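Local coordinates for lactate racemase (Thermoanaerobacterium thermosaccharolyticum, PDB 2YJG), which interconverts the D- and L-isomers of lactate as a nickel-dependent homodimeric enzyme, at residues L87-I90 against R91-N94; D337-D340 against V341-K344; E397-K400 against I401-I405. All coordinates share one frame; numbering follows the deposited sequence.

Interaction 1 (L87-I90 against R91-N94); sequences LDEI and RKKN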
loop_
_atom_site.group_PDB
_atom_site.type_symbol
_atom_site.label_atom_id
_atom_site.label_comp_id
_atom_site.label_asym_id
_atom_site.label_seq_id
_atom_site.Cartn_x
_atom_site.Cartn_y
_atom_site.Cartn_z
ATOM N N LEU A 87 -16.560 -3.899 7.325
ATOM C CA LEU A 87 -15.793 -3.433 8.498
ATOM C C LEU A 87 -16.647 -2.571 9.420
ATOM O O LEU A 87 -16.550 -2.667 10.633
ATOM C CB LEU A 87 -14.581 -2.640 8.021
ATOM C CG LEU A 87 -13.521 -3.443 7.271
ATOM C CD1 LEU A 87 -12.596 -2.537 6.420
ATOM C CD2 LEU A 87 -12.731 -4.295 8.227
ATOM N N ASP A 88 -17.464 -1.709 8.851
ATOM C CA ASP A 88 -18.365 -0.882 9.665
ATOM C C ASP A 88 -19.362 -1.770 10.405
ATOM O O ASP A 88 -19.579 -1.598 11.610
ATOM C CB ASP A 88 -19.082 0.169 8.821
ATOM C CG ASP A 88 -19.804 1.210 9.661
ATOM O OD1 ASP A 88 -19.117 1.964 10.364
ATOM O OD2 ASP A 88 -21.052 1.280 9.615
ATOM N N GLU A 89 -19.964 -2.722 9.691
ATOM C CA GLU A 89 -20.903 -3.691 10.289
ATOM C C GLU A 89 -20.277 -4.494 11.441
ATOM O O GLU A 89 -20.853 -4.617 12.508
ATOM C CB GLU A 89 -21.411 -4.650 9.187
ATOM C CG GLU A 89 -22.337 -5.781 9.642
ATOM C CD GLU A 89 -23.741 -5.295 10.083
ATOM O OE1 GLU A 89 -24.074 -4.106 9.869
ATOM O OE2 GLU A 89 -24.502 -6.133 10.592
ATOM N N ILE A 90 -19.102 -5.071 11.196
ATOM C CA ILE A 90 -18.298 -5.689 12.235
ATOM C C ILE A 90 -18.094 -4.786 13.476
ATOM O O ILE A 90 -18.098 -5.310 14.582
ATOM C CB ILE A 90 -16.932 -6.127 11.678
ATOM C CG1 ILE A 90 -17.106 -7.386 10.788
ATOM C CG2 ILE A 90 -15.933 -6.430 12.800
ATOM C CD1 ILE A 90 -15.954 -7.700 9.764
ATOM N N ARG A 91 -17.901 -3.496 13.271
ATOM C CA ARG A 91 -17.501 -2.573 14.356
ATOM C C ARG A 91 -18.703 -2.012 15.098
ATOM O O ARG A 91 -18.548 -1.430 16.189
ATOM C CB ARG A 91 -16.604 -1.462 13.819
ATOM C CG ARG A 91 -15.202 -2.018 13.470
ATOM C CD ARG A 91 -14.278 -0.978 12.765
ATOM N NE ARG A 91 -12.925 -1.499 12.682
ATOM C CZ ARG A 91 -12.087 -1.390 11.664
ATOM N NH1 ARG A 91 -12.419 -0.793 10.519
ATOM N NH2 ARG A 91 -10.882 -1.931 11.779
ATOM N N LYS A 92 -19.897 -2.236 14.549
ATOM C CA LYS A 92 -21.095 -1.624 15.114
ATOM C C LYS A 92 -21.281 -1.991 16.591
ATOM O O LYS A 92 -21.668 -1.138 17.418
ATOM C CB LYS A 92 -22.316 -1.980 14.279
ATOM C CG LYS A 92 -22.516 -1.095 13.080
ATOM C CD LYS A 92 -23.834 -1.456 12.408
ATOM C CE LYS A 92 -23.950 -0.878 10.977
ATOM N NZ LYS A 92 -24.460 0.527 10.938
ATOM N N LYS A 93 -21.006 -3.231 16.948
ATOM C CA LYS A 93 -21.134 -3.621 18.336
ATOM C C LYS A 93 -19.790 -4.094 18.907
ATOM O O LYS A 93 -19.752 -4.726 19.941
ATOM C CB LYS A 93 -22.286 -4.631 18.503
ATOM C CG LYS A 93 -23.651 -4.081 18.161
ATOM C CD LYS A 93 -24.769 -5.177 18.335
ATOM C CE LYS A 93 -26.198 -4.590 18.413
ATOM N NZ LYS A 93 -27.205 -5.705 18.438
ATOM N N ASN A 94 -18.678 -3.695 18.255
ATOM C CA ASN A 94 -17.322 -4.119 18.598
ATOM C C ASN A 94 -16.290 -3.110 18.017
ATOM O O ASN A 94 -15.545 -3.402 17.037
ATOM C CB ASN A 94 -17.107 -5.550 18.088
ATOM C CG ASN A 94 -15.879 -6.188 18.621
ATOM O OD1 ASN A 94 -15.085 -5.551 19.309
ATOM N ND2 ASN A 94 -15.691 -7.466 18.304
HETATM O O HOH W 1 -22.375 2.273 11.669
HETATM O O HOH W 2 -20.194 -5.769 16.348
#
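R91 lies alongside L87 and points the same way: its NH1 comes within 3.8 Å of L87 CB, while L87 CD2 covers one guanidinium face. NH1 also forms a salt bridge with E128, a residue of the magnesium site. The R91 amide makes only weak bonds to L87 O and D88 O, as the helix runs out. K92 N instead bonds to E89 O at 3.3 Å, from well above the carbonyl plane (70° out of it). Its side chain meets two acids. NZ forms a long salt bridge with D88 OD2 (3.7 Å), which a water joined to both atoms reinforces, and CE rests 3.4 Å from OE1 of E89, whose carboxylate is paired with R55. Substituting an alanine here would probably leave D88 without its cationic mate and uncover the flank of E89. K93 N reaches I90 O through a second water. N94 N then bonds to R91 O at 3.1 Å, completing a type I turn, and N94 ND2 is held by A60 O and K63 O. Helix 79-91 joins parallel strands 66-71 and 99-104 as a beta-alpha-beta crossover, packing on both through L87 and I90 and on helix 56-59 through E89 and I90.

Interaction 2 (D337-D340 against V341-K344); sequences DPQD and VMNK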
loop_
_atom_site.group_PDB
_atom_site.type_symbol
_atom_site.label_atom_id
_atom_site.label_comp_id
_atom_site.label_asym_id
_atom_site.label_seq_id
_atom_site.Cartn_x
_atom_site.Cartn_y
_atom_site.Cartn_z
ATOM N N ASP A 337 -4.296 -36.919 -30.954
ATOM C CA ASP A 337 -5.615 -36.382 -31.236
ATOM C C ASP A 337 -6.259 -36.126 -29.904
ATOM O O ASP A 337 -5.681 -36.462 -28.864
ATOM C CB ASP A 337 -6.464 -37.349 -32.082
ATOM C CG ASP A 337 -6.567 -38.755 -31.506
ATOM O OD1 ASP A 337 -6.547 -38.967 -30.265
ATOM O OD2 ASP A 337 -6.751 -39.676 -32.347
ATOM N N PRO A 338 -7.457 -35.538 -29.908
ATOM C CA PRO A 338 -8.050 -35.253 -28.604
ATOM C C PRO A 338 -8.347 -36.475 -27.703
ATOM O O PRO A 338 -8.297 -36.321 -26.458
ATOM C CB PRO A 338 -9.331 -34.493 -28.953
ATOM C CG PRO A 338 -9.072 -33.934 -30.378
ATOM C CD PRO A 338 -8.096 -34.829 -31.030
ATOM N N GLN A 339 -8.725 -37.627 -28.285
ATOM C CA GLN A 339 -8.994 -38.810 -27.503
ATOM C C GLN A 339 -7.695 -39.234 -26.786
ATOM O O GLN A 339 -7.758 -39.672 -25.642
ATOM C CB GLN A 339 -9.455 -39.993 -28.350
ATOM C CG GLN A 339 -9.771 -41.198 -27.540
ATOM C CD GLN A 339 -10.929 -40.968 -26.601
ATOM O OE1 GLN A 339 -10.831 -41.164 -25.352
ATOM N NE2 GLN A 339 -12.053 -40.560 -27.158
ATOM N N ASP A 340 -6.545 -39.034 -27.439
ATOM C CA ASP A 340 -5.232 -39.372 -26.826
ATOM C C ASP A 340 -5.031 -38.464 -25.565
ATOM O O ASP A 340 -4.678 -38.930 -24.504
ATOM C CB ASP A 340 -4.136 -39.171 -27.859
ATOM C CG ASP A 340 -2.827 -39.848 -27.501
ATOM O OD1 ASP A 340 -2.836 -40.849 -26.774
ATOM O OD2 ASP A 340 -1.787 -39.342 -27.960
ATOM N N VAL A 341 -5.309 -37.173 -25.711
ATOM C CA VAL A 341 -5.198 -36.230 -24.633
ATOM C C VAL A 341 -6.048 -36.655 -23.468
ATOM O O VAL A 341 -5.537 -36.733 -22.330
ATOM C CB VAL A 341 -5.534 -34.785 -25.062
ATOM C CG1 VAL A 341 -5.632 -33.856 -23.795
ATOM C CG2 VAL A 341 -4.535 -34.332 -26.197
ATOM N N MET A 342 -7.323 -36.990 -23.727
ATOM C CA MET A 342 -8.219 -37.425 -22.718
ATOM C C MET A 342 -7.706 -38.683 -22.011
ATOM O O MET A 342 -7.685 -38.764 -20.796
ATOM C CB MET A 342 -9.563 -37.675 -23.327
ATOM C CG MET A 342 -10.654 -38.101 -22.423
ATOM S SD MET A 342 -11.034 -36.995 -21.070
ATOM C CE MET A 342 -12.055 -35.757 -22.020
ATOM N N ASN A 343 -7.241 -39.650 -22.784
ATOM C CA ASN A 343 -6.821 -40.913 -22.207
ATOM C C ASN A 343 -5.630 -40.717 -21.241
ATOM O O ASN A 343 -5.624 -41.298 -20.147
ATOM C CB ASN A 343 -6.398 -41.868 -23.296
ATOM C CG ASN A 343 -7.550 -42.345 -24.135
ATOM O OD1 ASN A 343 -8.719 -42.306 -23.701
ATOM N ND2 ASN A 343 -7.240 -42.854 -25.319
ATOM N N LYS A 344 -4.703 -39.902 -21.655
ATOM C CA LYS A 344 -3.569 -39.510 -20.814
ATOM C C LYS A 344 -4.015 -38.843 -19.561
ATOM O O LYS A 344 -3.539 -39.189 -18.485
ATOM C CB LYS A 344 -2.597 -38.615 -21.564
ATOM C CG LYS A 344 -1.914 -39.263 -22.786
ATOM C CD LYS A 344 -1.065 -38.264 -23.528
ATOM C CE LYS A 344 -0.297 -38.896 -24.695
ATOM N NZ LYS A 344 0.472 -37.820 -25.383
HETATM O O HOH W 3 0.820 -39.392 -27.854
#
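D340 and K344, one helical turn apart, are brought together by complementary first torsions: D340 CG stands anti to its own N and beside its carbonyl carbon (chi1 -163°), so that the carboxylate stands out from the helix about level with its own CA, whereas K344 CG lies anti to its carbonyl carbon (chi1 -63°) and the extended chain runs back to meet it. The motif is the first turns of an alpha-helix with an aspartate N-cap. D337 fills the cap position, and its OD1 takes the D340 amide hydrogen at 2.8 Å, nearly along the C-O axis, so that one of the amides at the helix start is satisfied by a side chain. Regular i to i+4 bonding follows at once: V341 N donates to D337 O in the carbonyl plane, and K344 N to D340 O at 3.0 Å and almost straight (172°). The acid and the lysine touch mainly through carbon, with K344 CE 3.6 Å from D340 OD2. Both polar ends have further partners just before the helix, D340 OD2 accepting from K336 N and K344 NZ bonding to S335 OG, which ties the approaching chain to the first turn. On the buried face, V341 packs against F332 of helix 326-333 and A364 of helix 357-369, while M342 turns to R365 of the latter. The ionic pair itself is long, 3.7 Å from D340 OD2 to K344 NZ, and a water spans it, donating to OD2 at 2.6 Å and accepting from NZ at 2.9 Å.

Interaction 3 (E397-K400 against I401-I405); sequences EALK and IAESI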
loop_
_atom_site.group_PDB
_atom_site.type_symbol
_atom_site.label_atom_id
_atom_site.label_comp_id
_atom_site.label_asym_id
_atom_site.label_seq_id
_atom_site.Cartn_x
_atom_site.Cartn_y
_atom_site.Cartn_z
ATOM N N GLU A 397 -15.426 -16.451 -42.891
ATOM C CA GLU A 397 -14.624 -17.597 -43.211
ATOM C C GLU A 397 -14.925 -18.762 -42.278
ATOM O O GLU A 397 -14.970 -19.876 -42.712
ATOM C CB GLU A 397 -13.154 -17.264 -43.107
ATOM C CG GLU A 397 -12.285 -18.410 -43.510
ATOM C CD GLU A 397 -10.786 -18.090 -43.494
ATOM O OE1 GLU A 397 -10.277 -17.550 -42.495
ATOM O OE2 GLU A 397 -10.101 -18.411 -44.492
ATOM N N ALA A 398 -15.143 -18.482 -40.995
ATOM C CA ALA A 398 -15.408 -19.536 -40.043
ATOM C C ALA A 398 -16.679 -20.274 -40.474
ATOM O O ALA A 398 -16.728 -21.530 -40.519
ATOM C CB ALA A 398 -15.497 -18.977 -38.618
ATOM N N LEU A 399 -17.693 -19.504 -40.847
ATOM C CA LEU A 399 -18.973 -20.104 -41.291
ATOM C C LEU A 399 -18.825 -20.930 -42.559
ATOM O O LEU A 399 -19.419 -22.008 -42.660
ATOM C CB LEU A 399 -20.053 -19.037 -41.458
ATOM C CG LEU A 399 -21.483 -19.558 -41.592
ATOM C CD1 LEU A 399 -21.840 -20.513 -40.410
ATOM C CD2 LEU A 399 -22.462 -18.368 -41.627
ATOM N N LYS A 400 -18.037 -20.440 -43.519
ATOM C CA LYS A 400 -17.766 -21.227 -44.756
ATOM C C LYS A 400 -17.083 -22.570 -44.416
ATOM O O LYS A 400 -17.417 -23.633 -44.994
ATOM C CB LYS A 400 -16.933 -20.431 -45.771
ATOM C CG LYS A 400 -15.926 -21.252 -46.637
ATOM C CD LYS A 400 -14.512 -21.452 -45.967
ATOM C CE LYS A 400 -13.325 -21.474 -46.984
ATOM N NZ LYS A 400 -12.938 -22.839 -47.554
ATOM N N ILE A 401 -16.152 -22.542 -43.454
ATOM C CA ILE A 401 -15.446 -23.787 -43.084
ATOM C C ILE A 401 -16.484 -24.735 -42.452
ATOM O O ILE A 401 -16.595 -25.875 -42.862
ATOM C CB ILE A 401 -14.217 -23.550 -42.146
ATOM C CG1 ILE A 401 -13.079 -22.747 -42.830
ATOM C CG2 ILE A 401 -13.625 -24.846 -41.677
ATOM C CD1 ILE A 401 -12.313 -23.554 -43.974
ATOM N N ALA A 402 -17.308 -24.215 -41.529
ATOM C CA ALA A 402 -18.287 -25.026 -40.804
ATOM C C ALA A 402 -19.208 -25.652 -41.809
ATOM O O ALA A 402 -19.442 -26.836 -41.760
ATOM C CB ALA A 402 -19.064 -24.212 -39.836
ATOM N N GLU A 403 -19.736 -24.828 -42.706
ATOM C CA GLU A 403 -20.643 -25.335 -43.769
ATOM C C GLU A 403 -20.060 -26.478 -44.595
ATOM O O GLU A 403 -20.772 -27.422 -44.938
ATOM C CB GLU A 403 -21.109 -24.179 -44.644
ATOM C CG GLU A 403 -22.064 -23.247 -43.868
ATOM C CD GLU A 403 -22.416 -21.946 -44.587
ATOM O OE1 GLU A 403 -21.957 -21.712 -45.715
ATOM O OE2 GLU A 403 -23.168 -21.140 -43.996
ATOM N N SER A 404 -18.771 -26.409 -44.904
ATOM C CA SER A 404 -18.076 -27.515 -45.581
ATOM C C SER A 404 -18.114 -28.830 -44.776
ATOM O O SER A 404 -18.157 -29.906 -45.338
ATOM C CB SER A 404 -16.620 -27.140 -45.810
ATOM O OG SER A 404 -15.858 -27.438 -44.645
ATOM N N ILE A 405 -18.086 -28.705 -43.461
ATOM C CA ILE A 405 -18.046 -29.822 -42.517
ATOM C C ILE A 405 -19.420 -30.420 -42.315
ATOM O O ILE A 405 -19.567 -31.638 -42.320
ATOM C CB ILE A 405 -17.522 -29.329 -41.129
ATOM C CG1 ILE A 405 -16.038 -28.981 -41.212
ATOM C CG2 ILE A 405 -17.778 -30.386 -40.022
ATOM C CD1 ILE A 405 -15.493 -28.330 -39.944
#
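L399 and E403 form the tighter half of this single-helix contact, and K400 and I401 the looser one. E403 CG is anti to its carbonyl carbon (chi1 -69°), and from there the extended chain runs back along the helix past L399 O, which E403 CG approaches to 3.2 Å. The carboxylate ends beside the leucine branch point, with E403 OE2 3.3 Å from L399 CG and both methyls of L399 also near that oxygen. L399 offers this oxygen no polar partner; OE2 forms its salt bridge with R21, and the leucine probably serves as a nonpolar flank to that pair. Beneath these side chains the backbone is regular: E403 N bonds to L399 O at 2.8 Å and nearly straight (170°), and A402 N to A398 O at 2.9 Å in the carbonyl plane.

The solvent side is looser. K400 is exposed, its first torsion lies away from a staggered value (chi1 146°), and its chain bends repeatedly, laying CD 3.6 Å from I401 CD1. The same methyl lies 3.7 Å from K400 NZ, so the aliphatic stem and the ammonium both lie over the I401 end. S404, also exposed, has its hydroxyl turned back to I401 O; the modelled separation is very short, so its exact length is doubtful. The small, buried A398 and A402 meet the parallel sheet: A398 packs on strands 311-316, 371-375 and 390-392, and A402 on the first two. I401, partly exposed, reaches I373 from the border of that face. Helix 395-405 thus covers the sheet in the beta-alpha-beta crossover from edge strand 390-392 to strand 412-415.

In the fold
From the N terminus, the three contacts come in series, and none nests in or crosses another; each joins consecutive residues of a helix or its end, so none closes a long loop. Interaction 1 ends helix 79-91 in the N-terminal domain, where the chain turns toward strand 99-104 of the mixed sheet. Interactions 2 and 3 both fall in the C-terminal domain: 337-344 starts a helix packed on helices 326-333 and 357-369, and 397-405 lies on the parallel sheet. Their centres are about 25 Å apart and the two contacts do not touch, their nearest atoms being about 13 Å apart. Interaction 1 lies across the chain's centre from both, about 54 and 60 Å away between centres.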